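Local coordinates for protein CopN (Chlamydia pneumoniae, PDB 4NRH) that probably acts as a gatekeeper of type III secretion, binding a translocator chaperone so that translocators are secreted in the right order, at residues H234-D239 with E248-N253; R279-A284 with Q288-M293. All blocks are in the same frame, centred on the assembly; numbering follows the deposited sequence.

Contact 1 (H234-D239 with E248-N253)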
ATOM      1  N   HIS A 234      -4.235 -16.054  -0.703  1.00 41.82           N
ATOM      2  CA  HIS A 234      -4.316 -15.165   0.451  1.00 45.51           C
ATOM      3  C   HIS A 234      -4.450 -15.947   1.753  1.00 47.70           C
ATOM      4  O   HIS A 234      -3.947 -15.522   2.793  1.00 52.15           O
ATOM      5  CB  HIS A 234      -5.489 -14.199   0.291  1.00 40.58           C
ATOM      6  CG  HIS A 234      -5.305 -13.211  -0.817  1.00 58.03           C
ATOM      7  ND1 HIS A 234      -6.352 -12.747  -1.584  1.00 65.06           N
ATOM      8  CD2 HIS A 234      -4.194 -12.598  -1.287  1.00 55.47           C
ATOM      9  CE1 HIS A 234      -5.892 -11.893  -2.480  1.00 66.32           C
ATOM     10  NE2 HIS A 234      -4.586 -11.783  -2.320  1.00 59.58           N
ATOM     11  N   LYS A 235      -5.132 -17.085   1.690  1.00 42.16           N
ATOM     12  CA  LYS A 235      -5.258 -17.972   2.842  1.00 46.72           C
ATOM     13  C   LYS A 235      -3.889 -18.492   3.258  1.00 52.79           C
ATOM     14  O   LYS A 235      -3.574 -18.577   4.445  1.00 59.94           O
ATOM     15  CB  LYS A 235      -6.191 -19.142   2.524  1.00 58.15           C
ATOM     16  CG  LYS A 235      -6.508 -20.032   3.715  1.00 70.30           C
ATOM     17  CD  LYS A 235      -7.594 -21.040   3.373  1.00 80.38           C
ATOM     18  CE  LYS A 235      -7.824 -22.017   4.515  1.00 92.16           C
ATOM     19  NZ  LYS A 235      -8.851 -23.041   4.168  1.00 98.85           N
ATOM     20  N   ILE A 236      -3.080 -18.837   2.262  1.00 51.86           N
ATOM     21  CA  ILE A 236      -1.731 -19.335   2.495  1.00 49.26           C
ATOM     22  C   ILE A 236      -0.807 -18.222   2.996  1.00 55.65           C
ATOM     23  O   ILE A 236      -0.016 -18.432   3.916  1.00 57.02           O
ATOM     24  CB  ILE A 236      -1.154 -19.970   1.215  1.00 40.55           C
ATOM     25  CG1 ILE A 236      -1.938 -21.232   0.854  1.00 47.85           C
ATOM     26  CG2 ILE A 236       0.303 -20.312   1.396  1.00 48.51           C
ATOM     27  CD1 ILE A 236      -1.422 -21.942  -0.377  1.00 54.91           C
ATOM     28  N   ILE A 237      -0.913 -17.041   2.391  1.00 52.67           N
ATOM     29  CA  ILE A 237      -0.121 -15.890   2.817  1.00 47.85           C
ATOM     30  C   ILE A 237      -0.455 -15.489   4.252  1.00 53.31           C
ATOM     31  O   ILE A 237       0.432 -15.166   5.043  1.00 64.41           O
ATOM     32  CB  ILE A 237      -0.341 -14.677   1.885  1.00 52.75           C
ATOM     33  CG1 ILE A 237       0.367 -14.894   0.548  1.00 48.15           C
ATOM     34  CG2 ILE A 237       0.167 -13.395   2.525  1.00 65.00           C
ATOM     35  CD1 ILE A 237       0.299 -13.693  -0.366  1.00 53.53           C
ATOM     36  N   ASN A 238      -1.739 -15.542   4.592  1.00 57.97           N
ATOM     37  CA  ASN A 238      -2.199 -15.147   5.919  1.00 68.02           C
ATOM     38  C   ASN A 238      -1.965 -16.231   6.968  1.00 77.83           C
ATOM     39  O   ASN A 238      -2.357 -16.081   8.127  1.00 83.34           O
ATOM     40  CB  ASN A 238      -3.683 -14.772   5.876  1.00 69.99           C
ATOM     41  CG  ASN A 238      -3.913 -13.368   5.347  1.00 70.94           C
ATOM     42  OD1 ASN A 238      -4.026 -12.413   6.115  1.00 85.78           O
ATOM     43  ND2 ASN A 238      -3.980 -13.237   4.027  1.00 58.57           N
ATOM     44  N   ASP A 239      -1.323 -17.321   6.558  1.00 80.67           N
ATOM     45  CA  ASP A 239      -0.898 -18.355   7.495  1.00 84.37           C
ATOM     46  C   ASP A 239       0.494 -17.992   8.008  1.00 82.16           C
ATOM     47  O   ASP A 239       1.474 -18.048   7.266  1.00 85.24           O
ATOM     48  CB  ASP A 239      -0.897 -19.732   6.823  1.00 82.45           C
ATOM     49  CG  ASP A 239      -0.653 -20.870   7.802  1.00 85.17           C
ATOM     50  OD1 ASP A 239      -0.235 -20.614   8.951  1.00 89.11           O
ATOM     51  OD2 ASP A 239      -0.886 -22.035   7.417  1.00 85.30           O
ATOM     52  N   GLU A 248       0.608 -27.780   0.290  1.00 53.85           N
ATOM     53  CA  GLU A 248       0.260 -28.848  -0.642  1.00 54.19           C
ATOM     54  C   GLU A 248      -1.208 -29.240  -0.507  1.00 50.19           C
ATOM     55  O   GLU A 248      -1.896 -29.450  -1.507  1.00 45.94           O
ATOM     56  CB  GLU A 248       1.151 -30.073  -0.417  1.00 50.61           C
ATOM     57  CG  GLU A 248       0.829 -31.243  -1.335  1.00 51.06           C
ATOM     58  CD  GLU A 248       1.675 -32.467  -1.045  1.00 67.03           C
ATOM     59  OE1 GLU A 248       2.584 -32.377  -0.193  1.00 77.89           O
ATOM     60  OE2 GLU A 248       1.428 -33.522  -1.665  1.00 59.74           O
ATOM     61  N   ARG A 249      -1.679 -29.333   0.733  1.00 41.18           N
ATOM     62  CA  ARG A 249      -3.065 -29.698   1.005  1.00 53.48           C
ATOM     63  C   ARG A 249      -4.034 -28.661   0.449  1.00 50.65           C
ATOM     64  O   ARG A 249      -5.083 -29.007  -0.095  1.00 55.05           O
ATOM     65  CB  ARG A 249      -3.293 -29.863   2.508  1.00 62.86           C
ATOM     66  CG  ARG A 249      -4.650 -30.448   2.863  1.00 75.75           C
ATOM     67  CD  ARG A 249      -4.815 -30.605   4.366  1.00 91.30           C
ATOM     68  NE  ARG A 249      -4.848 -29.312   5.045  1.00 97.37           N
ATOM     69  CZ  ARG A 249      -5.193 -29.142   6.317  1.00103.10           C
ATOM     70  NH1 ARG A 249      -5.540 -30.187   7.057  1.00110.45           N
ATOM     71  NH2 ARG A 249      -5.193 -27.927   6.849  1.00 98.25           N
ATOM     72  N   GLU A 250      -3.678 -27.388   0.596  1.00 46.26           N
ATOM     73  CA  GLU A 250      -4.510 -26.293   0.113  1.00 47.15           C
ATOM     74  C   GLU A 250      -4.640 -26.337  -1.406  1.00 43.68           C
ATOM     75  O   GLU A 250      -5.719 -26.114  -1.956  1.00 42.35           O
ATOM     76  CB  GLU A 250      -3.933 -24.946   0.556  1.00 50.70           C
ATOM     77  CG  GLU A 250      -4.714 -23.737   0.061  1.00 52.84           C
ATOM     78  CD  GLU A 250      -6.127 -23.685   0.612  1.00 63.18           C
ATOM     79  OE1 GLU A 250      -6.357 -24.215   1.720  1.00 65.71           O
ATOM     80  OE2 GLU A 250      -7.010 -23.115  -0.064  1.00 68.95           O
ATOM     81  N   VAL A 251      -3.530 -26.627  -2.078  1.00 37.32           N
ATOM     82  CA  VAL A 251      -3.515 -26.737  -3.531  1.00 39.38           C
ATOM     83  C   VAL A 251      -4.333 -27.937  -4.007  1.00 44.16           C
ATOM     84  O   VAL A 251      -5.075 -27.843  -4.986  1.00 43.46           O
ATOM     85  CB  VAL A 251      -2.070 -26.851  -4.065  1.00 41.88           C
ATOM     86  CG1 VAL A 251      -2.065 -27.210  -5.542  1.00 46.33           C
ATOM     87  CG2 VAL A 251      -1.319 -25.551  -3.830  1.00 34.75           C
ATOM     88  N   ARG A 252      -4.210 -29.058  -3.301  1.00 37.01           N
ATOM     89  CA  ARG A 252      -4.963 -30.263  -3.636  1.00 39.77           C
ATOM     90  C   ARG A 252      -6.467 -30.075  -3.456  1.00 56.48           C
ATOM     91  O   ARG A 252      -7.260 -30.579  -4.250  1.00 52.84           O
ATOM     92  CB  ARG A 252      -4.477 -31.448  -2.800  1.00 42.98           C
ATOM     93  CG  ARG A 252      -3.105 -31.953  -3.211  1.00 43.51           C
ATOM     94  CD  ARG A 252      -2.695 -33.184  -2.425  1.00 49.72           C
ATOM     95  NE  ARG A 252      -1.359 -33.640  -2.798  1.00 62.43           N
ATOM     96  CZ  ARG A 252      -1.091 -34.360  -3.883  1.00 67.34           C
ATOM     97  NH1 ARG A 252      -2.069 -34.712  -4.706  1.00 68.88           N
ATOM     98  NH2 ARG A 252       0.154 -34.729  -4.145  1.00 71.19           N
ATOM     99  N   ASN A 253      -6.859 -29.356  -2.408  1.00 54.19           N
ATOM    100  CA  ASN A 253      -8.263 -29.014  -2.207  1.00 58.51           C
ATOM    101  C   ASN A 253      -8.767 -28.105  -3.321  1.00 56.38           C
ATOM    102  O   ASN A 253      -9.960 -28.070  -3.625  1.00 55.38           O
ATOM    103  CB  ASN A 253      -8.468 -28.335  -0.851  1.00 59.31           C
ATOM    104  CG  ASN A 253      -8.215 -29.269   0.315  1.00 68.09           C
ATOM    105  OD1 ASN A 253      -8.217 -30.490   0.159  1.00 79.27           O
ATOM    106  ND2 ASN A 253      -7.997 -28.697   1.495  1.00 65.00           N
TER

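Contact 2 (R279-A284 with Q288-M293)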
ATOM      1  N   ARG A 279       3.255  -5.204  -0.345  1.00 40.26           N
ATOM      2  CA  ARG A 279       2.413  -4.827   0.786  1.00 32.89           C
ATOM      3  C   ARG A 279       1.589  -6.007   1.307  1.00 32.32           C
ATOM      4  O   ARG A 279       1.119  -5.992   2.444  1.00 33.94           O
ATOM      5  CB  ARG A 279       1.492  -3.672   0.385  1.00 28.72           C
ATOM      6  CG  ARG A 279       0.836  -2.956   1.550  1.00 32.97           C
ATOM      7  CD  ARG A 279      -0.005  -1.790   1.062  1.00 35.21           C
ATOM      8  NE  ARG A 279      -0.720  -1.137   2.154  1.00 39.64           N
ATOM      9  CZ  ARG A 279      -0.213  -0.158   2.894  1.00 31.64           C
ATOM     10  NH1 ARG A 279       1.017   0.282   2.663  1.00 30.54           N
ATOM     11  NH2 ARG A 279      -0.935   0.380   3.867  1.00 33.20           N
ATOM     12  N   LEU A 280       1.421  -7.026   0.469  1.00 32.75           N
ATOM     13  CA  LEU A 280       0.699  -8.240   0.848  1.00 34.53           C
ATOM     14  C   LEU A 280       1.337  -8.965   2.030  1.00 42.16           C
ATOM     15  O   LEU A 280       0.664  -9.702   2.750  1.00 42.85           O
ATOM     16  CB  LEU A 280       0.619  -9.199  -0.340  1.00 32.13           C
ATOM     17  CG  LEU A 280      -0.342  -8.844  -1.470  1.00 37.96           C
ATOM     18  CD1 LEU A 280      -0.301  -9.930  -2.523  1.00 34.49           C
ATOM     19  CD2 LEU A 280      -1.750  -8.666  -0.931  1.00 37.06           C
ATOM     20  N   PHE A 281       2.635  -8.754   2.224  1.00 35.73           N
ATOM     21  CA  PHE A 281       3.375  -9.470   3.256  1.00 36.04           C
ATOM     22  C   PHE A 281       3.746  -8.551   4.417  1.00 37.09           C
ATOM     23  O   PHE A 281       4.394  -7.523   4.227  1.00 43.57           O
ATOM     24  CB  PHE A 281       4.631 -10.109   2.655  1.00 34.01           C
ATOM     25  CG  PHE A 281       4.351 -10.985   1.463  1.00 31.67           C
ATOM     26  CD1 PHE A 281       4.299 -10.447   0.187  1.00 35.90           C
ATOM     27  CD2 PHE A 281       4.127 -12.343   1.623  1.00 29.41           C
ATOM     28  CE1 PHE A 281       4.037 -11.248  -0.909  1.00 44.62           C
ATOM     29  CE2 PHE A 281       3.865 -13.149   0.530  1.00 37.29           C
ATOM     30  CZ  PHE A 281       3.819 -12.599  -0.737  1.00 41.62           C
ATOM     31  N   SER A 282       3.325  -8.933   5.619  1.00 36.18           N
ATOM     32  CA  SER A 282       3.561  -8.130   6.814  1.00 41.64           C
ATOM     33  C   SER A 282       4.987  -8.268   7.341  1.00 44.85           C
ATOM     34  O   SER A 282       5.415  -7.489   8.193  1.00 44.41           O
ATOM     35  CB  SER A 282       2.567  -8.515   7.911  1.00 37.63           C
ATOM     36  OG  SER A 282       2.631  -9.904   8.185  1.00 47.58           O
ATOM     37  N   SER A 283       5.716  -9.259   6.841  1.00 43.00           N
ATOM     38  CA  SER A 283       7.116  -9.428   7.217  1.00 44.05           C
ATOM     39  C   SER A 283       7.928 -10.103   6.119  1.00 43.37           C
ATOM     40  O   SER A 283       7.428 -10.978   5.412  1.00 39.54           O
ATOM     41  CB  SER A 283       7.223 -10.234   8.513  1.00 35.71           C
ATOM     42  OG  SER A 283       7.168 -11.624   8.253  1.00 41.11           O
ATOM     43  N   ALA A 284       9.182  -9.684   5.980  1.00 50.88           N
ATOM     44  CA  ALA A 284      10.099 -10.280   5.015  1.00 47.49           C
ATOM     45  C   ALA A 284      10.366 -11.748   5.330  1.00 46.06           C
ATOM     46  O   ALA A 284      10.563 -12.562   4.428  1.00 43.23           O
ATOM     47  CB  ALA A 284      11.407  -9.505   4.977  1.00 48.70           C
ATOM     48  N   GLN A 288       9.755 -14.952   2.668  1.00 37.86           N
ATOM     49  CA  GLN A 288      10.881 -15.839   2.400  1.00 44.05           C
ATOM     50  C   GLN A 288      10.559 -17.281   2.789  1.00 48.60           C
ATOM     51  O   GLN A 288      10.824 -18.213   2.029  1.00 47.73           O
ATOM     52  CB  GLN A 288      12.125 -15.362   3.149  1.00 39.61           C
ATOM     53  CG  GLN A 288      13.300 -16.319   3.075  1.00 41.90           C
ATOM     54  CD  GLN A 288      14.573 -15.723   3.642  1.00 46.24           C
ATOM     55  OE1 GLN A 288      15.434 -15.247   2.902  1.00 57.14           O
ATOM     56  NE2 GLN A 288      14.696 -15.743   4.964  1.00 44.98           N
ATOM     57  N   GLN A 289       9.982 -17.454   3.976  1.00 48.96           N
ATOM     58  CA  GLN A 289       9.621 -18.780   4.468  1.00 43.45           C
ATOM     59  C   GLN A 289       8.546 -19.435   3.607  1.00 42.96           C
ATOM     60  O   GLN A 289       8.562 -20.648   3.403  1.00 45.21           O
ATOM     61  CB  GLN A 289       9.147 -18.701   5.922  1.00 60.49           C
ATOM     62  CG  GLN A 289       8.917 -20.059   6.568  1.00 79.30           C
ATOM     63  CD  GLN A 289       8.705 -19.967   8.066  1.00 95.54           C
ATOM     64  OE1 GLN A 289       8.379 -18.904   8.594  1.00100.19           O
ATOM     65  NE2 GLN A 289       8.887 -21.086   8.758  1.00102.24           N
ATOM     66  N   LEU A 290       7.621 -18.630   3.092  1.00 42.80           N
ATOM     67  CA  LEU A 290       6.557 -19.154   2.243  1.00 37.72           C
ATOM     68  C   LEU A 290       7.126 -19.636   0.913  1.00 42.29           C
ATOM     69  O   LEU A 290       6.702 -20.663   0.384  1.00 44.33           O
ATOM     70  CB  LEU A 290       5.477 -18.097   2.005  1.00 36.75           C
ATOM     71  CG  LEU A 290       4.302 -18.583   1.158  1.00 41.28           C
ATOM     72  CD1 LEU A 290       3.756 -19.873   1.742  1.00 41.44           C
ATOM     73  CD2 LEU A 290       3.212 -17.525   1.073  1.00 41.10           C
ATOM     74  N   GLY A 291       8.086 -18.885   0.382  1.00 40.15           N
ATOM     75  CA  GLY A 291       8.794 -19.281  -0.821  1.00 35.44           C
ATOM     76  C   GLY A 291       9.458 -20.630  -0.637  1.00 49.48           C
ATOM     77  O   GLY A 291       9.392 -21.493  -1.513  1.00 52.91           O
ATOM     78  N   ALA A 292      10.107 -20.800   0.510  1.00 51.85           N
ATOM     79  CA  ALA A 292      10.758 -22.056   0.862  1.00 52.91           C
ATOM     80  C   ALA A 292       9.768 -23.217   0.909  1.00 51.88           C
ATOM     81  O   ALA A 292      10.040 -24.297   0.386  1.00 49.17           O
ATOM     82  CB  ALA A 292      11.471 -21.921   2.198  1.00 42.67           C
ATOM     83  N   MET A 293       8.621 -22.989   1.541  1.00 49.64           N
ATOM     84  CA  MET A 293       7.630 -24.043   1.732  1.00 47.37           C
ATOM     85  C   MET A 293       6.978 -24.462   0.416  1.00 42.44           C
ATOM     86  O   MET A 293       6.673 -25.637   0.217  1.00 38.61           O
ATOM     87  CB  MET A 293       6.558 -23.595   2.728  1.00 47.92           C
ATOM     88  CG  MET A 293       7.078 -23.381   4.142  1.00 55.92           C
ATOM     89  SD  MET A 293       8.024 -24.785   4.769  1.00 68.75           S
ATOM     90  CE  MET A 293       9.683 -24.107   4.782  1.00 76.41           C
TER

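Contact 1 (H234-D239 with E248-N253)
Apolar packing between Ile236 and the aliphatic part of Glu250 makes up one set of contacts here. The CD1 methyl of Ile236 lies 3.8 Å from CG of Glu250, and CG1 of Ile236 is equally near that same carbon. CB of Glu250 follows at 4.0 Å from Ile236 CD1. Because Ile236 has an extended chi2 (-179°), CD1 is carried out toward the facing helix; the Ile236 side chain also touches Phe269 of helix 259-272 and Leu290 of helix 284-301. The segments belong to helices 226-237 and 244-255, consecutive members of the all-helical third domain of the YopN/LcrE family, and their closest CA atoms, those of Ile236 and Glu250, are 7.9 Å apart.

The other set is polar. Glu250 bends at chi2 (64°), which turns its carboxylate across the outer part of the lysine chain: OE1 of Glu250 is 3.8 Å from CD of Lys235 and 3.7 Å from NZ of Lys235, a long salt bridge. The stronger polar partner of Glu250 is Ser232, whose OG is hydrogen-bonded to OE2, one turn before Ile236 on helix 226-237. Arg249 NH2 lies 6.7 Å from Lys235 NZ, two positive groups near each other without touching.

Contact 2 (R279-A284 with Q288-M293)
Gln288 N donates a hydrogen bond to Ala284 O at 3.1 Å, with an N-H...O angle of 166°, and the side chain of Gln288 starts out beside the same oxygen. Its CB lies 3.5 Å from Ala284 O. From there CG stands opposite the backbone N (chi1 173°), and chi2 of 171° keeps the chain straight through CD, so that the amide is carried off the helix to the chaperone SycD. At the tip both amide atoms are engaged by backbone groups of that chain: OE1 accepts from N of Asp41 of SycD, while NE2 donates to O of Val39 of SycD. Pro40 of SycD packs against the same side chain.

The Gln288–Ala284 bond is an i to i+4 link in the first turn of helix 284-301. Ser283 is the N-cap residue of that helix, its OG accepting from Lys286 N. Ala284, just after the cap, also makes backbone hydrogen bonds to SycD and packs on Tyr34 of SycD, which places the start of this helix at the interface of the CopN–chaperone complex.

Inward, the joining is apolar and looser. CD2 of Leu290 comes to the edge of the Phe281 ring, near its plane, 4.5 Å from CE2 of Phe281. The ring is directed there from the loop before the helix, and it also touches Tyr233 and Ile237 of helix 226-237 and Leu273. Leu290 in turn reaches Ile236, Ile237 and Pro242.

Both contacts lie in the same helical domain and adjoin, their centres about 13 Å apart. They meet at helix 226-237, which carries one segment of contact 1 and packs on Leu290 and Phe281 of contact 2: Ile236 CG2 meets Leu290 CD1 at 3.5 Å, and Ile237 CD1 lies 3.7 Å from Phe281 CZ. Contact 1 is partly buried, pairing two helices through one buried isoleucine and a charged pair with an exposed lysine, and no other chain touches it. In contact 2, three of the four touching residues are buried; it joins a loop to the helix that follows, and its polar groups serve the helix start and the chaperone SycD.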